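Local coordinates for putative molybdenum carrier protein (Syntrophus aciditrophicus SB, PDB 3IMK), which is of unknown function but has a circularly permuted SLOG-type Rossmann-like fold and may carry molybdenum or bind a nucleotide-like ligand, at residues 102-107 with 121-126; 66-71 with 97-102; 78-83 with 147-152. All blocks are in the same frame, centred on the assembly; numbering follows the deposited sequence. Where two conformers were deposited one is given.

In the fold
All three contacts tie the parallel sheet, or the connections between its strands, to the helices around it. Contact 2 comes first and is complete at Pro102, the residue with which contact 1 begins; the two centres lie about 14 Å apart. Contact 1 is nested inside the long loop closed by contact 3, whose centre is about 13 Å from it, and the two meet because strands 76-81 and 103-107 are neighbours in the sheet. Contacts 2 and 3, with centres about 19 Å apart, alternate along the sequence. Contacts 1 and 3 pack helices 113-126 and 145-157 on neighbouring strands, while contact 2 joins helix 63-72 to the connection leading from helix 87-98 into strand 103-107.

Contact 1 (102-107 with 121-126); sequences PCLHID and NSWTVS
Trp123 lays its indole against strand 103-107 so that Leu104 rests on one of its faces. Leu104 CB is the atom on the ring: it stands 3.6 Å above the indole plane and 3.8 Å from the centroid of the five-membered ring of Trp123, only 15° off the normal, a CH-pi contact. The two side chains run past each other in opposite directions, which lets the Leu104 methyl CD2 reach back to Trp123 CB at 3.9 Å. With CG of Trp123 anti to the backbone N (chi1 170°), the indole extends from the helix to the strand.

Pro102 meets the edge of the same ring. Its carbonyl O lies 3.7 Å from Trp123 CZ2, near the indole plane, while its CB packs 3.9 Å from Trp123 NE1; the compact proline ring suits a lead-in to the strand that has to pass so close to the indole. The one polar atom of the indole is answered by water: a molecule in the ring plane accepts from Trp123 NE1 at 3.0 Å and from Cys103 N at 3.2 Å, bridging helix and strand where no direct hydrogen bond joins them. Beyond the contact, Leu104 also packs on Ile120, and the ring of His127 meets that of Trp123.

Strand 103-107 is the outermost strand on its side of the parallel sheet, and helix 113-126 follows it in the chain. Trp123 is this protein's own way of filling the interface; the apolar packing of a strand against the helix that follows it is typical of an alpha/beta Rossmann-like fold.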
ATOM      1  N   PRO A 102      -2.200  -3.565  12.465  1.00 11.46           N
ATOM      2  CA  PRO A 102      -0.837  -3.920  12.167  1.00 11.72           C
ATOM      3  C   PRO A 102      -0.283  -3.030  11.077  1.00 11.62           C
ATOM      4  O   PRO A 102      -0.964  -2.716  10.093  1.00 10.96           O
ATOM      5  CB  PRO A 102      -0.933  -5.388  11.710  1.00 12.25           C
ATOM      6  CG  PRO A 102      -2.193  -5.898  12.349  1.00 16.91           C
ATOM      7  CD  PRO A 102      -3.109  -4.723  12.429  1.00 13.51           C
ATOM      8  N   CYS A 103       0.956  -2.631  11.238  1.00 11.88           N
ATOM      9  CA  CYS A 103       1.596  -1.688  10.343  1.00 11.43           C
ATOM     10  C   CYS A 103       3.102  -2.007  10.264  1.00 13.32           C
ATOM     11  O   CYS A 103       3.744  -2.199  11.289  1.00 15.19           O
ATOM     12  CB  CYS A 103       1.306  -0.266  10.807  1.00 13.87           C
ATOM     13  SG  CYS A 103       1.967   1.028   9.678  1.00 15.07           S
ATOM     14  N   LEU A 104       3.615  -2.129   9.049  1.00 11.06           N
ATOM     15  CA  LEU A 104       5.012  -2.319   8.798  1.00 11.17           C
ATOM     16  C   LEU A 104       5.472  -1.265   7.852  1.00 10.72           C
ATOM     17  O   LEU A 104       4.956  -1.164   6.746  1.00 11.21           O
ATOM     18  CB  LEU A 104       5.244  -3.727   8.213  1.00 11.06           C
ATOM     19  CG  LEU A 104       6.678  -4.081   7.799  1.00 11.70           C
ATOM     20  CD1 LEU A 104       7.656  -3.966   8.970  1.00 16.03           C
ATOM     21  CD2 LEU A 104       6.752  -5.485   7.170  1.00 12.04           C
ATOM     22  N   HIS A 105       6.482  -0.504   8.231  1.00 10.69           N
ATOM     23  CA  HIS A 105       7.130   0.454   7.370  1.00 10.51           C
ATOM     24  C   HIS A 105       8.468  -0.137   6.898  1.00 10.18           C
ATOM     25  O   HIS A 105       9.329  -0.407   7.725  1.00 12.11           O
ATOM     26  CB  HIS A 105       7.433   1.772   8.134  1.00 11.45           C
ATOM     27  CG  HIS A 105       8.299   2.727   7.355  1.00 11.00           C
ATOM     28  ND1 HIS A 105       9.161   3.629   7.944  1.00 13.04           N
ATOM     29  CD2 HIS A 105       8.398   2.922   6.011  1.00 10.55           C
ATOM     30  CE1 HIS A 105       9.786   4.313   6.992  1.00 14.94           C
ATOM     31  NE2 HIS A 105       9.326   3.923   5.817  1.00 11.24           N
ATOM     32  N   ILE A 106       8.582  -0.305   5.582  1.00 10.96           N
ATOM     33  CA  ILE A 106       9.817  -0.687   4.903  1.00 11.70           C
ATOM     34  C   ILE A 106      10.450   0.579   4.337  1.00 12.06           C
ATOM     35  O   ILE A 106       9.897   1.212   3.443  1.00 11.58           O
ATOM     36  CB  ILE A 106       9.560  -1.713   3.801  1.00 12.50           C
ATOM     37  CG1 ILE A 106       9.048  -3.018   4.398  1.00 13.39           C
ATOM     38  CG2 ILE A 106      10.814  -1.959   2.938  1.00 11.80           C
ATOM     39  CD1 ILE A 106      10.009  -3.730   5.430  1.00 12.16           C
ATOM     40  N   ASP A 107      11.654   0.904   4.812  1.00 11.65           N
ATOM     41  CA  ASP A 107      12.457   2.014   4.327  1.00 10.74           C
ATOM     42  C   ASP A 107      13.546   1.384   3.422  1.00 10.16           C
ATOM     43  O   ASP A 107      14.506   0.796   3.898  1.00 11.23           O
ATOM     44  CB  ASP A 107      13.059   2.800   5.494  1.00 10.92           C
ATOM     45  CG  ASP A 107      13.913   3.962   5.046  1.00 12.86           C
ATOM     46  OD1 ASP A 107      14.252   4.078   3.838  1.00 11.68           O
ATOM     47  OD2 ASP A 107      14.237   4.822   5.891  1.00 13.74           O
ATOM     48  N   ASN A 121       6.865 -11.070   4.706  1.00 10.28           N
ATOM     49  CA  ASN A 121       6.339 -12.440   4.848  1.00 10.94           C
ATOM     50  C   ASN A 121       6.108 -12.778   6.335  1.00 11.57           C
ATOM     51  O   ASN A 121       5.047 -13.308   6.700  1.00 11.16           O
ATOM     52  CB  ASN A 121       7.293 -13.414   4.150  1.00 10.97           C
ATOM     53  CG  ASN A 121       6.889 -14.853   4.280  1.00 16.90           C
ATOM     54  OD1 ASN A 121       7.054 -15.440   5.349  1.00 17.50           O
ATOM     55  ND2 ASN A 121       6.422 -15.445   3.190  1.00 23.62           N
ATOM     56  N   SER A 122       7.088 -12.530   7.192  1.00  9.93           N
ATOM     57  CA  SER A 122       6.950 -12.856   8.601  1.00 10.17           C
ATOM     58  C   SER A 122       5.767 -12.072   9.215  1.00 11.34           C
ATOM     59  O   SER A 122       4.950 -12.604   9.988  1.00 10.71           O
ATOM     60  CB  SER A 122       8.253 -12.499   9.301  1.00 11.32           C
ATOM     61  OG  SER A 122       9.311 -13.331   8.845  1.00 11.36           O
ATOM     62  N   TRP A 123       5.643 -10.792   8.846  1.00 10.75           N
ATOM     63  CA  TRP A 123       4.647  -9.922   9.417  1.00 11.84           C
ATOM     64  C   TRP A 123       3.233 -10.310   8.959  1.00 10.76           C
ATOM     65  O   TRP A 123       2.280 -10.354   9.734  1.00 11.68           O
ATOM     66  CB  TRP A 123       4.983  -8.452   9.046  1.00 11.26           C
ATOM     67  CG  TRP A 123       3.935  -7.404   9.341  1.00  9.63           C
ATOM     68  CD1 TRP A 123       3.644  -6.858  10.538  1.00 11.54           C
ATOM     69  CD2 TRP A 123       3.119  -6.750   8.381  1.00 10.79           C
ATOM     70  NE1 TRP A 123       2.660  -5.903  10.397  1.00 13.40           N
ATOM     71  CE2 TRP A 123       2.332  -5.816   9.064  1.00 11.88           C
ATOM     72  CE3 TRP A 123       2.996  -6.848   6.993  1.00 11.65           C
ATOM     73  CZ2 TRP A 123       1.411  -5.015   8.422  1.00 12.53           C
ATOM     74  CZ3 TRP A 123       2.082  -6.031   6.343  1.00 14.26           C
ATOM     75  CH2 TRP A 123       1.284  -5.159   7.065  1.00 13.01           C
ATOM     76  N   THR A 124       3.077 -10.496   7.649  1.00 11.02           N
ATOM     77  CA  THR A 124       1.738 -10.866   7.110  1.00 10.25           C
ATOM     78  C   THR A 124       1.279 -12.196   7.673  1.00  9.98           C
ATOM     79  O   THR A 124       0.113 -12.358   8.070  1.00 12.50           O
ATOM     80  CB  THR A 124       1.672 -10.893   5.557  1.00 11.88           C
ATOM     81  OG1 THR A 124       2.680 -11.748   5.022  1.00 13.26           O
ATOM     82  CG2 THR A 124       1.755  -9.496   4.977  1.00 13.81           C
ATOM     83  N   VAL A 125       2.151 -13.195   7.699  1.00 10.25           N
ATOM     84  CA  VAL A 125       1.721 -14.538   8.154  1.00  9.89           C
ATOM     85  C   VAL A 125       1.417 -14.494   9.658  1.00 11.56           C
ATOM     86  O   VAL A 125       0.391 -15.013  10.123  1.00 13.55           O
ATOM     87  CB  VAL A 125       2.753 -15.623   7.834  1.00 11.23           C
ATOM     88  CG1 VAL A 125       2.366 -16.997   8.541  1.00 12.23           C
ATOM     89  CG2 VAL A 125       2.875 -15.763   6.329  1.00 13.22           C
ATOM     90  N   SER A 126       2.311 -13.881  10.436  1.00 11.53           N
ATOM     91  CA  SER A 126       2.140 -13.885  11.889  1.00 11.77           C
ATOM     92  C   SER A 126       0.921 -13.093  12.338  1.00 13.52           C
ATOM     93  O   SER A 126       0.319 -13.430  13.380  1.00 14.73           O
ATOM     94  CB  SER A 126       3.424 -13.468  12.597  1.00 14.49           C
ATOM     95  OG  SER A 126       3.751 -12.139  12.378  1.00 15.37           O
TER
HETATM   96  O   HOH W   1       2.233  -4.809  13.149  1.00 21.67           O

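Contact 2 (66-71 with 97-102); sequences RTEKNV and EQYKKP
Glu68 and Tyr99 supply the polar link between the segments. The phenol donates from Tyr99 OH to Glu68 OE2 over 2.6 Å, reaching the anti side of that oxygen and standing 35° out of the carboxylate plane. Glu68 can meet it because its chain is extended, with CG anti to the backbone N (chi1 -177°), and crosses the tyrosine at about a right angle. Carboxylate and ring planes are turned 45° apart, and OE2 lies at the ring edge, near its plane. The pairing suits an exposed tyrosine, whose hydroxyl reaches from the end of helix 87-98 to the acid on helix 63-72.

The chain there makes a Schellman motif closing helix 87-98: Lys100 takes positive phi, and the chain then heads for strand 103-107, as in the helix-to-strand connections of alpha/beta folds.

Van der Waals contact takes over at Val71 and Lys101. The aliphatic part of the lysine, bent at its second torsion, passes the valine in the opposite direction; Lys101 CG lies 3.6 Å from Val71 O and 4.2 Å from Val71 CG1. A lysine serves here because its methylenes cover the helix end while NZ goes on to hydrogen-bond Ser74 O. Branched Val71 also packs on Thr92 and Ala96 of helix 87-98.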
ATOM      1  N   ARG A  66      -9.545   9.607   2.843  1.00 10.13           N
ATOM      2  CA  ARG A  66      -9.418   8.321   2.102  1.00 11.52           C
ATOM      3  C   ARG A  66      -8.247   7.493   2.649  1.00 11.40           C
ATOM      4  O   ARG A  66      -8.337   6.272   2.705  1.00 11.64           O
ATOM      5  CB  ARG A  66      -9.385   8.502   0.559  1.00 12.80           C
ATOM      6  CG  ARG A  66      -8.127   9.068  -0.056  1.00 13.55           C
ATOM      7  CD  ARG A  66      -7.036   7.990  -0.380  1.00 12.86           C
ATOM      8  NE  ARG A  66      -6.126   8.468  -1.433  1.00 12.99           N
ATOM      9  CZ  ARG A  66      -5.175   9.386  -1.276  1.00 13.39           C
ATOM     10  NH1 ARG A  66      -4.892   9.903  -0.096  1.00 14.11           N
ATOM     11  NH2 ARG A  66      -4.433   9.743  -2.324  1.00 16.01           N
ATOM     12  N   THR A  67      -7.150   8.126   3.036  1.00 11.95           N
ATOM     13  CA  THR A  67      -6.019   7.393   3.658  1.00  9.65           C
ATOM     14  C   THR A  67      -6.465   6.717   4.929  1.00 11.55           C
ATOM     15  O   THR A  67      -6.184   5.541   5.113  1.00 11.85           O
ATOM     16  CB  THR A  67      -4.888   8.423   3.893  1.00 11.49           C
ATOM     17  OG1 THR A  67      -4.485   8.904   2.606  1.00 13.27           O
ATOM     18  CG2 THR A  67      -3.732   7.855   4.664  1.00 14.28           C
ATOM     19  N   GLU A  68      -7.228   7.431   5.743  1.00 10.98           N
ATOM     20  CA  GLU A  68      -7.746   6.849   6.977  1.00 11.27           C
ATOM     21  C   GLU A  68      -8.627   5.625   6.693  1.00 11.57           C
ATOM     22  O   GLU A  68      -8.534   4.615   7.387  1.00 11.98           O
ATOM     23  CB  GLU A  68      -8.553   7.903   7.760  1.00 13.57           C
ATOM     24  CG  GLU A  68      -9.104   7.439   9.125  1.00 13.50           C
ATOM     25  CD  GLU A  68      -9.954   8.508   9.794  1.00 16.48           C
ATOM     26  OE1 GLU A  68     -10.674   9.265   9.110  1.00 18.94           O
ATOM     27  OE2 GLU A  68      -9.864   8.628  11.036  1.00 18.51           O
ATOM     28  N   LYS A  69      -9.511   5.756   5.693  1.00 10.66           N
ATOM     29  CA  LYS A  69     -10.482   4.687   5.326  1.00 10.09           C
ATOM     30  C   LYS A  69      -9.738   3.413   4.871  1.00 10.56           C
ATOM     31  O   LYS A  69     -10.143   2.302   5.251  1.00 11.05           O
ATOM     32  CB  LYS A  69     -11.479   5.190   4.240  1.00 11.81           C
ATOM     33  CG  LYS A  69     -12.673   4.235   3.999  1.00 14.65           C
ATOM     34  CD  LYS A  69     -13.717   4.417   5.084  1.00 16.62           C
ATOM     35  CE  LYS A  69     -14.923   3.516   4.843  1.00 19.78           C
ATOM     36  NZ  LYS A  69     -16.007   3.719   5.895  1.00 18.85           N
ATOM     37  N   ASN A  70      -8.668   3.570   4.087  1.00  9.52           N
ATOM     38  CA  ASN A  70      -7.919   2.358   3.659  1.00 10.92           C
ATOM     39  C   ASN A  70      -7.238   1.649   4.829  1.00 10.58           C
ATOM     40  O   ASN A  70      -7.179   0.430   4.865  1.00 11.02           O
ATOM     41  CB  ASN A  70      -6.965   2.681   2.533  1.00 11.14           C
ATOM     42  CG  ASN A  70      -7.691   3.026   1.256  1.00  9.84           C
ATOM     43  OD1 ASN A  70      -8.700   2.394   0.922  1.00 10.35           O
ATOM     44  ND2 ASN A  70      -7.210   4.062   0.556  1.00 11.90           N
ATOM     45  N   VAL A  71      -6.777   2.401   5.818  1.00  9.75           N
ATOM     46  CA  VAL A  71      -6.223   1.804   7.053  1.00 11.35           C
ATOM     47  C   VAL A  71      -7.293   1.026   7.808  1.00 11.02           C
ATOM     48  O   VAL A  71      -7.023  -0.068   8.331  1.00 11.35           O
ATOM     49  CB  VAL A  71      -5.543   2.895   7.961  1.00 11.31           C
ATOM     50  CG1 VAL A  71      -5.193   2.362   9.377  1.00 13.81           C
ATOM     51  CG2 VAL A  71      -4.278   3.472   7.302  1.00 11.47           C
ATOM     52  N   GLU A  97      -1.477   3.294  13.929  0.50 13.70           N
ATOM     53  CA  GLU A  97      -1.152   3.314  15.373  0.50 16.34           C
ATOM     54  C   GLU A  97      -2.382   3.623  16.235  0.50 15.78           C
ATOM     55  O   GLU A  97      -2.630   2.953  17.256  0.50 16.92           O
ATOM     56  CB  GLU A  97      -0.052   4.345  15.679  0.50 15.02           C
ATOM     57  CG  GLU A  97       1.374   3.862  15.321  0.50 21.87           C
ATOM     58  CD  GLU A  97       2.434   4.991  15.248  0.50 23.63           C
ATOM     59  OE1 GLU A  97       2.107   6.182  15.469  0.50 27.68           O
ATOM     60  OE2 GLU A  97       3.603   4.664  14.944  0.50 26.70           O
ATOM     61  N   GLN A  98      -3.159   4.619  15.827  0.50 13.86           N
ATOM     62  CA  GLN A  98      -4.321   5.057  16.616  0.50 15.55           C
ATOM     63  C   GLN A  98      -5.495   4.054  16.605  0.50 15.16           C
ATOM     64  O   GLN A  98      -6.269   3.986  17.579  0.50 15.76           O
ATOM     65  CB  GLN A  98      -4.799   6.455  16.174  0.50 16.56           C
ATOM     66  CG  GLN A  98      -3.763   7.577  16.347  0.50 19.22           C
ATOM     67  CD  GLN A  98      -3.605   8.051  17.794  0.50 16.92           C
ATOM     68  OE1 GLN A  98      -4.577   8.398  18.449  0.50 16.30           O
ATOM     69  NE2 GLN A  98      -2.373   8.094  18.271  0.50 24.37           N
ATOM     70  N   TYR A  99      -5.625   3.292  15.517  1.00 13.83           N
ATOM     71  CA  TYR A  99      -6.679   2.303  15.376  1.00 13.75           C
ATOM     72  C   TYR A  99      -6.186   0.882  15.679  1.00 14.48           C
ATOM     73  O   TYR A  99      -6.918  -0.077  15.478  1.00 15.95           O
ATOM     74  CB  TYR A  99      -7.296   2.389  13.968  1.00 15.23           C
ATOM     75  CG  TYR A  99      -8.046   3.656  13.716  1.00 17.23           C
ATOM     76  CD1 TYR A  99      -9.149   3.991  14.522  1.00 19.12           C
ATOM     77  CD2 TYR A  99      -7.689   4.526  12.680  1.00 18.63           C
ATOM     78  CE1 TYR A  99      -9.862   5.138  14.306  1.00 22.00           C
ATOM     79  CE2 TYR A  99      -8.410   5.704  12.450  1.00 18.83           C
ATOM     80  CZ  TYR A  99      -9.497   5.993  13.270  1.00 27.98           C
ATOM     81  OH  TYR A  99     -10.242   7.136  13.075  1.00 25.44           O
ATOM     82  N   LYS A 100      -4.933   0.746  16.096  1.00 13.46           N
ATOM     83  CA  LYS A 100      -4.349  -0.551  16.464  1.00 15.68           C
ATOM     84  C   LYS A 100      -4.358  -1.568  15.332  1.00 15.44           C
ATOM     85  O   LYS A 100      -4.581  -2.774  15.522  1.00 17.19           O
ATOM     86  CB  LYS A 100      -5.003  -1.129  17.743  1.00 18.71           C
ATOM     87  CG  LYS A 100      -5.003  -0.139  18.913  1.00 19.87           C
ATOM     88  CD  LYS A 100      -3.626   0.326  19.276  1.00 27.15           C
ATOM     89  N   LYS A 101      -4.091  -1.076  14.129  1.00 13.34           N
ATOM     90  CA  LYS A 101      -3.976  -1.927  12.951  1.00 12.60           C
ATOM     91  C   LYS A 101      -2.519  -2.296  12.773  1.00 11.60           C
ATOM     92  O   LYS A 101      -1.642  -1.424  12.883  1.00 12.50           O
ATOM     93  CB  LYS A 101      -4.490  -1.199  11.702  1.00 13.17           C
ATOM     94  CG  LYS A 101      -6.018  -1.051  11.631  1.00 15.82           C
ATOM     95  CD  LYS A 101      -6.639  -2.379  11.128  1.00 14.40           C
ATOM     96  CE  LYS A 101      -8.096  -2.340  10.994  1.00 21.66           C
ATOM     97  NZ  LYS A 101      -8.544  -3.700  10.739  1.00 17.48           N
ATOM     98  N   PRO A 102      -2.200  -3.565  12.465  1.00 11.46           N
ATOM     99  CA  PRO A 102      -0.837  -3.920  12.167  1.00 11.72           C
ATOM    100  C   PRO A 102      -0.283  -3.030  11.077  1.00 11.62           C
ATOM    101  O   PRO A 102      -0.964  -2.716  10.093  1.00 10.96           O
ATOM    102  CB  PRO A 102      -0.933  -5.388  11.710  1.00 12.25           C
ATOM    103  CG  PRO A 102      -2.193  -5.898  12.349  1.00 16.91           C
ATOM    104  CD  PRO A 102      -3.109  -4.723  12.429  1.00 13.51           C
TER

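Contact 3 (78-83 with 147-152); sequences LIISHG and QATMDL
In this Rossmann-like alpha/beta domain, helix 145-157 packs on one face of the parallel sheet, and strand 76-81 meets it through Ile80, with His82 adding a touch just past the strand's end. Ile80 is the main apolar contributor from the strand. Its CD1 sits 3.7 Å from the methyl CG2 of Thr149 and 4.0 Å from CD2 of Leu152, which it meets tip to tip. Putting CG1 beside the backbone N (chi1 -51°) and extending the chain beyond it carries CD1 to both helix residues, while the second branch, CG2, lies 3.9 Å from Thr149 OG1. An alanine here is likely to open a gap between strand and helix, leaving the methyl groups of Thr149 and Leu152 without their main strand-side partner.

Thr149 suits a buried helix position because its methyl packs on the isoleucine while OG1 hydrogen-bonds Ile145 O, one turn earlier in the helix. Ala148, small enough to let the imidazole come near, offers CB to His82 CE1 at 3.8 Å, an oblique approach. The same imidazole is held through ND1 by Asp142 OD2, which probably limits its rotation. Gly83 follows with positive phi, where a CB would be jammed against the carbonyl O of His82. Ser81 OG donates to Gly83 O at 2.6 Å, in the carbonyl plane, and also bonds His105 NE2.

Strand 76-81 runs between strands 131-135 and 103-107 in the sheet. On the helix side, Thr149 also touches Ala19 and Ala22 of helix 19-29, and Leu152 reaches Ala116 and Ile120 of helix 113-126.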
ATOM      1  N   LEU A  78       1.013  -1.865   4.907  1.00 11.03           N
ATOM      2  CA  LEU A  78       2.415  -1.898   4.544  1.00 10.73           C
ATOM      3  C   LEU A  78       2.734  -0.513   3.967  1.00 10.70           C
ATOM      4  O   LEU A  78       2.068  -0.110   3.009  1.00 11.29           O
ATOM      5  CB  LEU A  78       2.677  -2.968   3.489  1.00 11.33           C
ATOM      6  CG  LEU A  78       4.053  -2.979   2.809  1.00 13.54           C
ATOM      7  CD1 LEU A  78       5.184  -3.218   3.843  1.00 13.49           C
ATOM      8  CD2 LEU A  78       4.091  -4.080   1.747  1.00 12.29           C
ATOM      9  N   ILE A  79       3.728   0.200   4.515  1.00 10.62           N
ATOM     10  CA  ILE A  79       4.126   1.540   4.044  1.00 11.20           C
ATOM     11  C   ILE A  79       5.546   1.400   3.465  1.00 10.87           C
ATOM     12  O   ILE A  79       6.436   0.930   4.146  1.00 12.49           O
ATOM     13  CB  ILE A  79       4.108   2.632   5.150  1.00 10.61           C
ATOM     14  CG1 ILE A  79       2.769   2.589   5.918  1.00 11.33           C
ATOM     15  CG2 ILE A  79       4.328   3.992   4.486  1.00 12.12           C
ATOM     16  CD1 ILE A  79       2.664   3.531   7.120  1.00 11.24           C
ATOM     17  N   ILE A  80       5.732   1.785   2.214  1.00 10.21           N
ATOM     18  CA  ILE A  80       7.011   1.668   1.531  1.00 11.32           C
ATOM     19  C   ILE A  80       7.537   3.079   1.211  1.00 11.20           C
ATOM     20  O   ILE A  80       6.825   3.870   0.616  1.00 12.09           O
ATOM     21  CB  ILE A  80       6.846   0.839   0.236  1.00 11.29           C
ATOM     22  CG1 ILE A  80       6.135  -0.487   0.515  1.00 14.05           C
ATOM     23  CG2 ILE A  80       8.238   0.628  -0.408  1.00 14.41           C
ATOM     24  CD1 ILE A  80       5.597  -1.215  -0.748  1.00 15.89           C
ATOM     25  N   SER A  81       8.807   3.357   1.537  1.00 11.71           N
ATOM     26  CA  SER A  81       9.430   4.637   1.264  1.00 11.93           C
ATOM     27  C   SER A  81      10.916   4.478   1.033  1.00 12.53           C
ATOM     28  O   SER A  81      11.490   3.401   1.250  1.00 12.45           O
ATOM     29  CB  SER A  81       9.252   5.586   2.448  1.00 13.50           C
ATOM     30  OG  SER A  81      10.055   5.217   3.538  1.00 13.42           O
ATOM     31  N   HIS A  82      11.513   5.588   0.630  1.00 12.60           N
ATOM     32  CA  HIS A  82      12.953   5.829   0.752  1.00 13.22           C
ATOM     33  C   HIS A  82      13.147   6.939   1.739  1.00 14.47           C
ATOM     34  O   HIS A  82      12.801   8.090   1.446  1.00 17.38           O
ATOM     35  CB  HIS A  82      13.603   6.173  -0.595  1.00 13.37           C
ATOM     36  CG  HIS A  82      13.521   5.078  -1.614  1.00 12.47           C
ATOM     37  ND1 HIS A  82      12.680   5.153  -2.704  1.00 13.83           N
ATOM     38  CD2 HIS A  82      14.172   3.891  -1.716  1.00 15.03           C
ATOM     39  CE1 HIS A  82      12.835   4.066  -3.443  1.00 15.43           C
ATOM     40  NE2 HIS A  82      13.719   3.270  -2.856  1.00 14.33           N
ATOM     41  N   GLY A  83      13.588   6.591   2.941  1.00 13.28           N
ATOM     42  CA  GLY A  83      13.779   7.561   4.005  1.00 14.79           C
ATOM     43  C   GLY A  83      12.618   7.606   5.003  1.00 14.47           C
ATOM     44  O   GLY A  83      11.601   6.903   4.870  1.00 13.68           O
ATOM     45  N   GLN A 147       8.597   1.885  -9.086  1.00 10.87           N
ATOM     46  CA  GLN A 147       9.290   0.658  -9.502  1.00  8.70           C
ATOM     47  C   GLN A 147       9.853  -0.119  -8.301  1.00  9.29           C
ATOM     48  O   GLN A 147       9.923  -1.345  -8.335  1.00 10.63           O
ATOM     49  CB  GLN A 147      10.414   0.931 -10.506  1.00 12.08           C
ATOM     50  CG  GLN A 147      10.930  -0.339 -11.204  1.00 12.41           C
ATOM     51  CD  GLN A 147       9.829  -1.086 -11.959  1.00 11.64           C
ATOM     52  OE1 GLN A 147       9.076  -0.461 -12.723  1.00 17.19           O
ATOM     53  NE2 GLN A 147       9.696  -2.397 -11.730  1.00 16.42           N
ATOM     54  N   ALA A 148      10.289   0.599  -7.277  1.00 11.29           N
ATOM     55  CA  ALA A 148      10.778  -0.074  -6.095  1.00 11.05           C
ATOM     56  C   ALA A 148       9.670  -0.919  -5.455  1.00 10.22           C
ATOM     57  O   ALA A 148       9.915  -2.054  -4.974  1.00 11.58           O
ATOM     58  CB  ALA A 148      11.295   0.952  -5.094  1.00 11.99           C
ATOM     59  N   THR A 149       8.460  -0.338  -5.406  1.00 12.02           N
ATOM     60  CA  THR A 149       7.286  -1.045  -4.901  1.00 11.63           C
ATOM     61  C   THR A 149       6.995  -2.298  -5.740  1.00 11.02           C
ATOM     62  O   THR A 149       6.771  -3.384  -5.205  1.00 11.73           O
ATOM     63  CB  THR A 149       6.081  -0.092  -4.814  1.00 10.86           C
ATOM     64  OG1 THR A 149       6.411   0.903  -3.844  1.00 12.01           O
ATOM     65  CG2 THR A 149       4.847  -0.851  -4.331  1.00 12.46           C
HETATM   66  N   MSE A 150       6.978  -2.143  -7.076  0.60  9.64           N
HETATM   67  CA  MSE A 150       6.787  -3.310  -7.957  0.60 11.22           C
HETATM   68  C   MSE A 150       7.815  -4.399  -7.667  0.60 10.20           C
HETATM   69  O   MSE A 150       7.467  -5.574  -7.574  0.60 12.35           O
HETATM   70  CB  MSE A 150       6.816  -2.915  -9.447  0.60 13.90           C
HETATM   71  CG  MSE A 150       5.724  -1.937  -9.879  0.60 11.57           C
HETATM   72 SE   MSE A 150       4.004  -2.769  -9.931  0.45 12.60          SE
HETATM   73  CE  MSE A 150       4.133  -3.991 -11.452  0.60 20.28           C
ATOM     74  N   ASP A 151       9.080  -3.997  -7.574  1.00 11.56           N
ATOM     75  CA  ASP A 151      10.182  -4.942  -7.442  1.00 11.28           C
ATOM     76  C   ASP A 151      10.075  -5.648  -6.084  1.00 12.64           C
ATOM     77  O   ASP A 151      10.280  -6.852  -5.998  1.00 13.18           O
ATOM     78  CB  ASP A 151      11.534  -4.218  -7.555  1.00 10.63           C
ATOM     79  CG  ASP A 151      11.843  -3.686  -8.928  1.00 14.08           C
ATOM     80  OD1 ASP A 151      11.159  -4.070  -9.894  1.00 14.60           O
ATOM     81  OD2 ASP A 151      12.812  -2.857  -9.036  1.00 14.17           O
ATOM     82  N   LEU A 152       9.731  -4.900  -5.038  1.00 11.95           N
ATOM     83  CA  LEU A 152       9.561  -5.477  -3.710  1.00 12.16           C
ATOM     84  C   LEU A 152       8.423  -6.516  -3.690  1.00 11.73           C
ATOM     85  O   LEU A 152       8.549  -7.618  -3.134  1.00 11.63           O
ATOM     86  CB  LEU A 152       9.299  -4.354  -2.677  1.00 12.31           C
ATOM     87  CG  LEU A 152       9.001  -4.795  -1.238  1.00 10.80           C
ATOM     88  CD1 LEU A 152      10.134  -5.664  -0.690  1.00 12.10           C
ATOM     89  CD2 LEU A 152       8.821  -3.539  -0.394  1.00 13.17           C
TER